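Uncharacterized protein (Bacteroides ovatus, PDB 4IRT) is of unknown function but is probably a neuraminidase-like beta-propeller protein with BNR-type repeats. Local coordinates at residues H207-A212 against E239-L244; L193-R198 against L231-S236; L48-L53 against G106-G111. All coordinates share one frame; numbering follows the deposited sequence.

Contact 1. Residues H207-A212 against E239-L244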
# COMPACT_ATOMS: atom_id res chain seq x y z
N HIS A 207 10.90 -11.07 -10.70
CA HIS A 207 10.17 -12.05 -11.46
C HIS A 207 9.05 -12.67 -10.65
O HIS A 207 9.17 -12.81 -9.42
CB HIS A 207 11.11 -13.13 -11.99
CG HIS A 207 11.87 -13.88 -10.93
ND1 HIS A 207 11.43 -15.08 -10.41
CD2 HIS A 207 13.05 -13.62 -10.32
CE1 HIS A 207 12.30 -15.53 -9.52
NE2 HIS A 207 13.30 -14.65 -9.45
N ASP A 208 7.98 -13.04 -11.36
CA ASP A 208 6.82 -13.78 -10.84
C ASP A 208 5.93 -12.99 -9.88
O ASP A 208 6.36 -11.99 -9.28
CB ASP A 208 7.28 -15.10 -10.17
CG ASP A 208 7.97 -16.03 -11.15
OD1 ASP A 208 7.44 -16.27 -12.26
OD2 ASP A 208 9.07 -16.52 -10.81
N ILE A 209 4.68 -13.42 -9.79
CA ILE A 209 3.72 -12.98 -8.79
C ILE A 209 3.19 -14.19 -8.04
O ILE A 209 2.57 -15.09 -8.65
CB ILE A 209 2.54 -12.18 -9.41
CG1 ILE A 209 3.09 -11.03 -10.28
CG2 ILE A 209 1.63 -11.65 -8.30
CD1 ILE A 209 2.04 -10.10 -10.88
N CYS A 210 3.39 -14.20 -6.73
CA CYS A 210 3.03 -15.33 -5.88
C CYS A 210 1.95 -14.91 -4.87
O CYS A 210 1.72 -13.74 -4.65
CB CYS A 210 4.26 -15.85 -5.13
SG CYS A 210 5.59 -16.50 -6.20
N TYR A 211 1.31 -15.88 -4.22
CA TYR A 211 0.12 -15.60 -3.42
C TYR A 211 -0.01 -16.57 -2.25
O TYR A 211 0.30 -17.73 -2.39
CB TYR A 211 -1.12 -15.71 -4.29
CG TYR A 211 -2.41 -15.54 -3.53
CD1 TYR A 211 -2.89 -14.26 -3.21
CD2 TYR A 211 -3.15 -16.63 -3.12
CE1 TYR A 211 -4.06 -14.09 -2.49
CE2 TYR A 211 -4.31 -16.47 -2.38
CZ TYR A 211 -4.78 -15.20 -2.09
OH TYR A 211 -5.97 -15.02 -1.41
N ALA A 212 -0.51 -16.07 -1.13
CA ALA A 212 -0.94 -16.89 -0.04
C ALA A 212 -2.02 -16.17 0.73
O ALA A 212 -2.14 -14.96 0.63
CB ALA A 212 0.23 -17.20 0.89
N GLU A 239 2.67 -20.56 -4.39
CA GLU A 239 1.65 -20.55 -5.40
C GLU A 239 1.96 -19.41 -6.37
O GLU A 239 2.06 -18.26 -5.97
CB GLU A 239 0.25 -20.35 -4.80
CG GLU A 239 -0.83 -20.37 -5.90
CD GLU A 239 -2.26 -20.24 -5.43
OE1 GLU A 239 -2.53 -20.09 -4.20
OE2 GLU A 239 -3.12 -20.28 -6.34
N TYR A 240 2.06 -19.73 -7.66
CA TYR A 240 2.27 -18.72 -8.69
C TYR A 240 0.94 -18.23 -9.25
O TYR A 240 0.27 -18.92 -10.02
CB TYR A 240 3.23 -19.25 -9.77
CG TYR A 240 4.62 -19.34 -9.16
CD1 TYR A 240 4.99 -20.43 -8.35
CD2 TYR A 240 5.52 -18.29 -9.29
CE1 TYR A 240 6.23 -20.47 -7.71
CE2 TYR A 240 6.77 -18.33 -8.68
CZ TYR A 240 7.12 -19.43 -7.89
OH TYR A 240 8.34 -19.43 -7.26
N ALA A 241 0.60 -17.01 -8.89
CA ALA A 241 -0.56 -16.34 -9.47
C ALA A 241 -0.31 -15.97 -10.94
O ALA A 241 -1.22 -16.06 -11.77
CB ALA A 241 -0.93 -15.11 -8.68
N CYS A 242 0.92 -15.59 -11.26
CA CYS A 242 1.29 -15.26 -12.63
C CYS A 242 2.78 -15.46 -12.78
O CYS A 242 3.58 -14.80 -12.07
CB CYS A 242 0.87 -13.84 -13.02
SG CYS A 242 1.03 -13.47 -14.80
N ARG A 243 3.15 -16.37 -13.69
CA ARG A 243 4.55 -16.59 -13.99
C ARG A 243 5.05 -15.56 -14.98
O ARG A 243 4.54 -15.45 -16.09
CB ARG A 243 4.81 -17.98 -14.53
CG ARG A 243 4.65 -19.04 -13.46
CD ARG A 243 5.72 -20.09 -13.53
NE ARG A 243 5.31 -21.22 -12.72
CZ ARG A 243 6.00 -21.66 -11.68
NH1 ARG A 243 7.14 -21.09 -11.35
NH2 ARG A 243 5.53 -22.69 -11.00
N LEU A 244 6.08 -14.81 -14.58
CA LEU A 244 6.62 -13.73 -15.38
C LEU A 244 8.11 -13.71 -15.24
O LEU A 244 8.62 -13.78 -14.11
CB LEU A 244 6.06 -12.38 -14.88
CG LEU A 244 4.58 -12.16 -15.15
CD1 LEU A 244 4.05 -11.00 -14.31
CD2 LEU A 244 4.33 -11.92 -16.64
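C210 drops its sulfur onto one face of the Y240 ring, SG lying 3.7 Å from the ring centroid and displaced toward the CE2 rim. A thiol is slim enough to fit beneath an aromatic ring, and with SG beside the backbone N (chi1 -62°) it rises from the sheet just where the tyrosine leans over. In one of its two conformers R243 places NH1 over the opposite face. D208 CB lies against the ring edge, near its plane, the carboxylate plane of D208 standing nearly upright to the ring. The Y240 hydroxyl bonds beyond this pair, to L235 O.

D208 suits its place because a carboxylate oxygen can take the place of a main-chain carbonyl as acceptor: OD1 accepts L244 N at 3.1 Å, while D208 N donates to L244 O at 2.9 Å. Its OD2 takes H207 ND1, and H207 NE2 continues to E199. On the other side of the sheet I209 and L244 lie side by side, CD1 to CD1 4.1 Å, and the small A241 CB fits beside I209 CG2; W270 of strand 264-271 touches both I209 and L244. I209 N donates to C242 O at 2.9 Å, and I209 O accepts C242 N at 3.1 Å and, weakly, A241 N. A241 and C242 thus share one opposing residue: a classic beta bulge in the outermost strand of a four-stranded antiparallel propeller blade.

Contact 2. Residues L193-R198 against L231-S236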
# COMPACT_ATOMS: atom_id res chain seq x y z
N LEU A 193 -1.96 -12.11 0.86
CA LEU A 193 -0.55 -11.74 0.66
C LEU A 193 -0.11 -12.12 -0.74
O LEU A 193 -0.28 -13.26 -1.17
CB LEU A 193 0.30 -12.52 1.67
CG LEU A 193 1.82 -12.53 1.51
CD1 LEU A 193 2.42 -11.17 1.73
CD2 LEU A 193 2.41 -13.53 2.49
N SER A 194 0.49 -11.17 -1.45
CA SER A 194 1.14 -11.45 -2.75
C SER A 194 2.50 -10.76 -2.80
O SER A 194 2.77 -9.80 -2.03
CB SER A 194 0.27 -11.01 -3.93
OG SER A 194 -0.08 -9.66 -3.84
N TRP A 195 3.36 -11.24 -3.70
CA TRP A 195 4.72 -10.74 -3.81
C TRP A 195 5.36 -11.10 -5.12
O TRP A 195 4.87 -11.97 -5.82
CB TRP A 195 5.59 -11.26 -2.65
CG TRP A 195 5.91 -12.70 -2.63
CD1 TRP A 195 7.10 -13.29 -3.08
CD2 TRP A 195 5.14 -13.77 -2.06
NE1 TRP A 195 7.07 -14.64 -2.84
CE2 TRP A 195 5.89 -14.97 -2.21
CE3 TRP A 195 3.86 -13.85 -1.48
CZ2 TRP A 195 5.40 -16.22 -1.83
CZ3 TRP A 195 3.37 -15.12 -1.06
CH2 TRP A 195 4.14 -16.27 -1.24
N VAL A 196 6.45 -10.40 -5.42
CA VAL A 196 7.34 -10.74 -6.53
C VAL A 196 8.68 -11.10 -5.91
O VAL A 196 9.01 -10.66 -4.79
CB VAL A 196 7.53 -9.57 -7.53
CG1 VAL A 196 6.16 -9.05 -8.00
CG2 VAL A 196 8.38 -8.46 -6.93
N TRP A 197 9.41 -11.95 -6.60
CA TRP A 197 10.75 -12.22 -6.22
C TRP A 197 11.66 -11.20 -6.83
O TRP A 197 11.39 -10.70 -7.93
CB TRP A 197 11.18 -13.59 -6.71
CG TRP A 197 10.41 -14.73 -6.11
CD1 TRP A 197 9.61 -15.61 -6.78
CD2 TRP A 197 10.41 -15.16 -4.74
NE1 TRP A 197 9.11 -16.55 -5.91
CE2 TRP A 197 9.59 -16.30 -4.66
CE3 TRP A 197 11.04 -14.71 -3.57
CZ2 TRP A 197 9.38 -17.01 -3.44
CZ3 TRP A 197 10.84 -15.40 -2.39
CH2 TRP A 197 10.01 -16.54 -2.33
N ARG A 198 12.75 -10.87 -6.14
CA ARG A 198 13.84 -10.18 -6.81
C ARG A 198 15.10 -11.00 -6.63
O ARG A 198 15.56 -11.19 -5.51
CB ARG A 198 14.10 -8.77 -6.32
CG ARG A 198 15.07 -8.10 -7.28
CD ARG A 198 15.52 -6.73 -6.90
NE ARG A 198 14.48 -5.74 -7.14
CZ ARG A 198 14.66 -4.45 -6.92
NH1 ARG A 198 15.85 -4.01 -6.54
NH2 ARG A 198 13.67 -3.60 -7.10
N LEU A 231 5.41 -24.02 6.05
CA LEU A 231 6.17 -22.78 6.13
C LEU A 231 7.66 -23.05 6.34
O LEU A 231 8.04 -24.07 6.92
CB LEU A 231 5.63 -21.87 7.27
CG LEU A 231 4.13 -21.55 7.17
CD1 LEU A 231 3.65 -20.88 8.44
CD2 LEU A 231 3.85 -20.67 5.94
N PRO A 232 8.51 -22.13 5.90
CA PRO A 232 8.20 -20.89 5.23
C PRO A 232 7.97 -21.10 3.74
O PRO A 232 8.24 -22.19 3.19
CB PRO A 232 9.46 -20.05 5.47
CG PRO A 232 10.56 -21.04 5.57
CD PRO A 232 9.95 -22.22 6.26
N ILE A 233 7.48 -20.06 3.07
CA ILE A 233 7.18 -20.18 1.65
C ILE A 233 8.40 -19.77 0.87
O ILE A 233 8.87 -18.64 1.01
CB ILE A 233 5.97 -19.33 1.23
CG1 ILE A 233 4.78 -19.61 2.17
CG2 ILE A 233 5.60 -19.65 -0.21
CD1 ILE A 233 3.57 -18.69 1.94
N LYS A 234 8.87 -20.68 0.01
CA LYS A 234 10.06 -20.51 -0.81
C LYS A 234 9.70 -20.49 -2.30
O LYS A 234 8.56 -20.78 -2.68
CB LYS A 234 10.98 -21.73 -0.64
CG LYS A 234 11.40 -22.09 0.77
CD LYS A 234 12.29 -23.34 0.77
CE LYS A 234 11.51 -24.62 0.45
NZ LYS A 234 12.24 -25.58 -0.44
N LEU A 235 10.70 -20.21 -3.13
CA LEU A 235 10.57 -20.32 -4.58
C LEU A 235 9.86 -21.60 -5.00
O LEU A 235 8.94 -21.59 -5.83
CB LEU A 235 11.96 -20.29 -5.23
CG LEU A 235 11.91 -20.16 -6.74
CD1 LEU A 235 11.91 -18.70 -7.16
CD2 LEU A 235 13.08 -20.88 -7.39
N SER A 236 10.26 -22.72 -4.40
CA SER A 236 9.79 -24.00 -4.85
C SER A 236 8.33 -24.31 -4.53
O SER A 236 7.69 -24.96 -5.35
CB SER A 236 10.67 -25.13 -4.32
OG SER A 236 10.57 -25.20 -2.92
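This is apolar packing of a loop against one face of a propeller blade: residues 231-236, between strands 206-214 and 239-242, lie over two tryptophans of strand 191-198, an inner strand of the four-stranded antiparallel sheet. No hydrogen bond crosses between the segments, so shape does the work. W195 and W197, two residues apart, project from the same face, the indole NE1 of W195 lying 3.3 Å above the plane of W197. L235 covers the opposite face of W197 in a CH-pi contact, CD1 standing 4.0 Å from the centroid of the five-membered ring. With CG anti to the backbone N (chi1 -170°), L235 swings this methyl back over the indole. The broad benzo end of W197 reaches further, its CZ2 coming 3.5 Å from L235 N, while NE1 bonds to the Y240 hydroxyl. Replacing W197 by an alanine would probably leave L235 CD1 without its aromatic platform and the Y240 hydroxyl without its indole donor. Beta-branched I233 suits the neighbouring spot, where it can present one branch to the rim of W195 while also touching A212 of strand 206-214: its CG2 lies near the plane of the W195 indole, 3.8 Å from CZ2.

Contact 3. Residues L48-L53 against G106-G111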
# COMPACT_ATOMS: atom_id res chain seq x y z
N LEU A 48 -0.79 14.93 12.04
CA LEU A 48 -1.99 14.07 12.04
C LEU A 48 -3.22 14.97 11.99
O LEU A 48 -3.25 16.04 12.60
CB LEU A 48 -2.03 13.20 13.30
CG LEU A 48 -0.87 12.25 13.57
CD1 LEU A 48 -1.15 11.45 14.82
CD2 LEU A 48 -0.62 11.31 12.40
N GLY A 49 -4.23 14.55 11.23
CA GLY A 49 -5.46 15.28 11.12
C GLY A 49 -6.68 14.40 11.14
O GLY A 49 -6.60 13.21 10.89
N LYS A 50 -7.83 15.01 11.43
CA LYS A 50 -9.08 14.30 11.38
C LYS A 50 -10.22 15.25 11.05
O LYS A 50 -10.15 16.46 11.32
CB LYS A 50 -9.37 13.58 12.69
CG LYS A 50 -9.74 14.49 13.84
CD LYS A 50 -9.75 13.78 15.19
CE LYS A 50 -10.91 12.81 15.31
NZ LYS A 50 -11.19 12.33 16.70
N ARG A 51 -11.28 14.67 10.48
CA ARG A 51 -12.52 15.36 10.24
C ARG A 51 -13.69 14.41 10.41
O ARG A 51 -13.55 13.17 10.33
CB ARG A 51 -12.56 15.94 8.82
CG ARG A 51 -12.47 14.91 7.71
CD ARG A 51 -13.10 15.37 6.40
NE ARG A 51 -12.89 14.40 5.32
CZ ARG A 51 -13.53 14.43 4.14
NH1 ARG A 51 -14.43 15.38 3.88
NH2 ARG A 51 -13.25 13.54 3.20
N LYS A 52 -14.87 14.99 10.57
CA LYS A 52 -16.11 14.26 10.28
C LYS A 52 -16.25 14.12 8.78
O LYS A 52 -15.99 15.08 8.03
CB LYS A 52 -17.32 14.97 10.86
CG LYS A 52 -17.30 15.00 12.36
CD LYS A 52 -17.58 13.61 12.93
CE LYS A 52 -17.80 13.67 14.43
NZ LYS A 52 -18.02 12.32 15.02
N LEU A 53 -16.65 12.94 8.34
CA LEU A 53 -16.87 12.71 6.91
C LEU A 53 -17.92 13.63 6.27
O LEU A 53 -17.90 13.86 5.06
CB LEU A 53 -17.20 11.25 6.65
CG LEU A 53 -16.01 10.29 6.66
CD1 LEU A 53 -16.46 8.86 6.82
CD2 LEU A 53 -15.17 10.46 5.42
N GLY A 106 -9.20 8.48 19.65
CA GLY A 106 -9.45 9.55 18.69
C GLY A 106 -8.55 10.77 18.78
O GLY A 106 -8.69 11.73 18.00
N SER A 107 -7.59 10.75 19.70
CA SER A 107 -6.70 11.89 19.87
C SER A 107 -5.58 11.93 18.82
O SER A 107 -4.98 10.91 18.45
CB SER A 107 -6.08 11.88 21.26
OG SER A 107 -5.14 12.94 21.39
N LEU A 108 -5.29 13.15 18.37
CA LEU A 108 -4.20 13.39 17.42
C LEU A 108 -2.87 13.54 18.14
O LEU A 108 -1.84 13.54 17.50
CB LEU A 108 -4.48 14.66 16.61
CG LEU A 108 -5.74 14.71 15.77
CD1 LEU A 108 -5.81 16.04 15.06
CD2 LEU A 108 -5.79 13.57 14.76
N GLU A 109 -2.90 13.63 19.47
CA GLU A 109 -1.69 13.71 20.26
C GLU A 109 -1.14 12.31 20.51
O GLU A 109 -1.88 11.38 20.86
CB GLU A 109 -1.96 14.36 21.61
CG GLU A 109 -2.50 15.77 21.54
CD GLU A 109 -2.54 16.36 22.94
OE1 GLU A 109 -1.46 16.49 23.59
OE2 GLU A 109 -3.66 16.63 23.40
N LEU A 110 0.17 12.20 20.33
CA LEU A 110 0.90 10.96 20.44
C LEU A 110 1.75 10.94 21.71
O LEU A 110 2.23 11.97 22.16
CB LEU A 110 1.84 10.85 19.24
CG LEU A 110 1.19 10.80 17.86
CD1 LEU A 110 2.24 10.80 16.76
CD2 LEU A 110 0.34 9.53 17.81
N GLY A 111 1.94 9.77 22.28
CA GLY A 111 2.94 9.58 23.33
C GLY A 111 4.34 9.39 22.77
O GLY A 111 4.63 9.70 21.61
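The extended backbone of L48-K50 and the irregular chain of G106-L110 run nearly antiparallel, 170° apart end to end, with the CA atoms of L48 and L108 5.9 Å from each other. No backbone-to-backbone hydrogen bond joins them, and side chains make the contact. L108 is the central bump: its CD2 settles against G49 C at 3.8 Å, and its CD1 lies 3.6 Å from L48 O. It rests on the main chain of G49, between the side chains of L48 and K50, both of which point toward the loop. L48 and L110 meet tip to tip, CD1 to CD2 at 3.9 Å, a natural match of two branched ends. L48 CD1 also lies against L108 O, a buried carbonyl that has no hydrogen-bonding partner. K50 combines two roles. Its methylene chain crosses L108 obliquely, then bends at chi3 (-71°) and brings NZ to G106 O at 2.9 Å, from somewhat outside the carbonyl plane; the ammonium also bonds to the Y36 hydroxyl. Glycine suits position G106 because its phi is positive (71°) and a CB there would crowd K50 NZ. S107 OG accepts E109 N in an ST turn that shapes the loop. The loop, which precedes strand 124-131, thus lies over strand 45-52 and its sheet neighbour 59-63, whose T59 and H61 touch L108 and whose T63 touches L110.

Contacts 1 and 2 belong to one four-stranded antiparallel sheet, their centres 8 Å apart. Their segments alternate along the chain: 193-198, 207-212, 231-236, 239-244. Strands 191-198 and 206-214 are neighbours in the sheet, so the bulged edge pairing and the loop cover build up a single blade, and the two contacts also meet directly. Contact 3 closes earlier in the chain and lies on the opposite side of the molecule's centre, about 39 Å from contact 1 and 37 Å from contact 2 between centres, where a loop packs on the sheet of strands 28-31 to 59-63. Its nearest atoms stay about 25 Å or more from the other two, as expected for separate blades of a propeller.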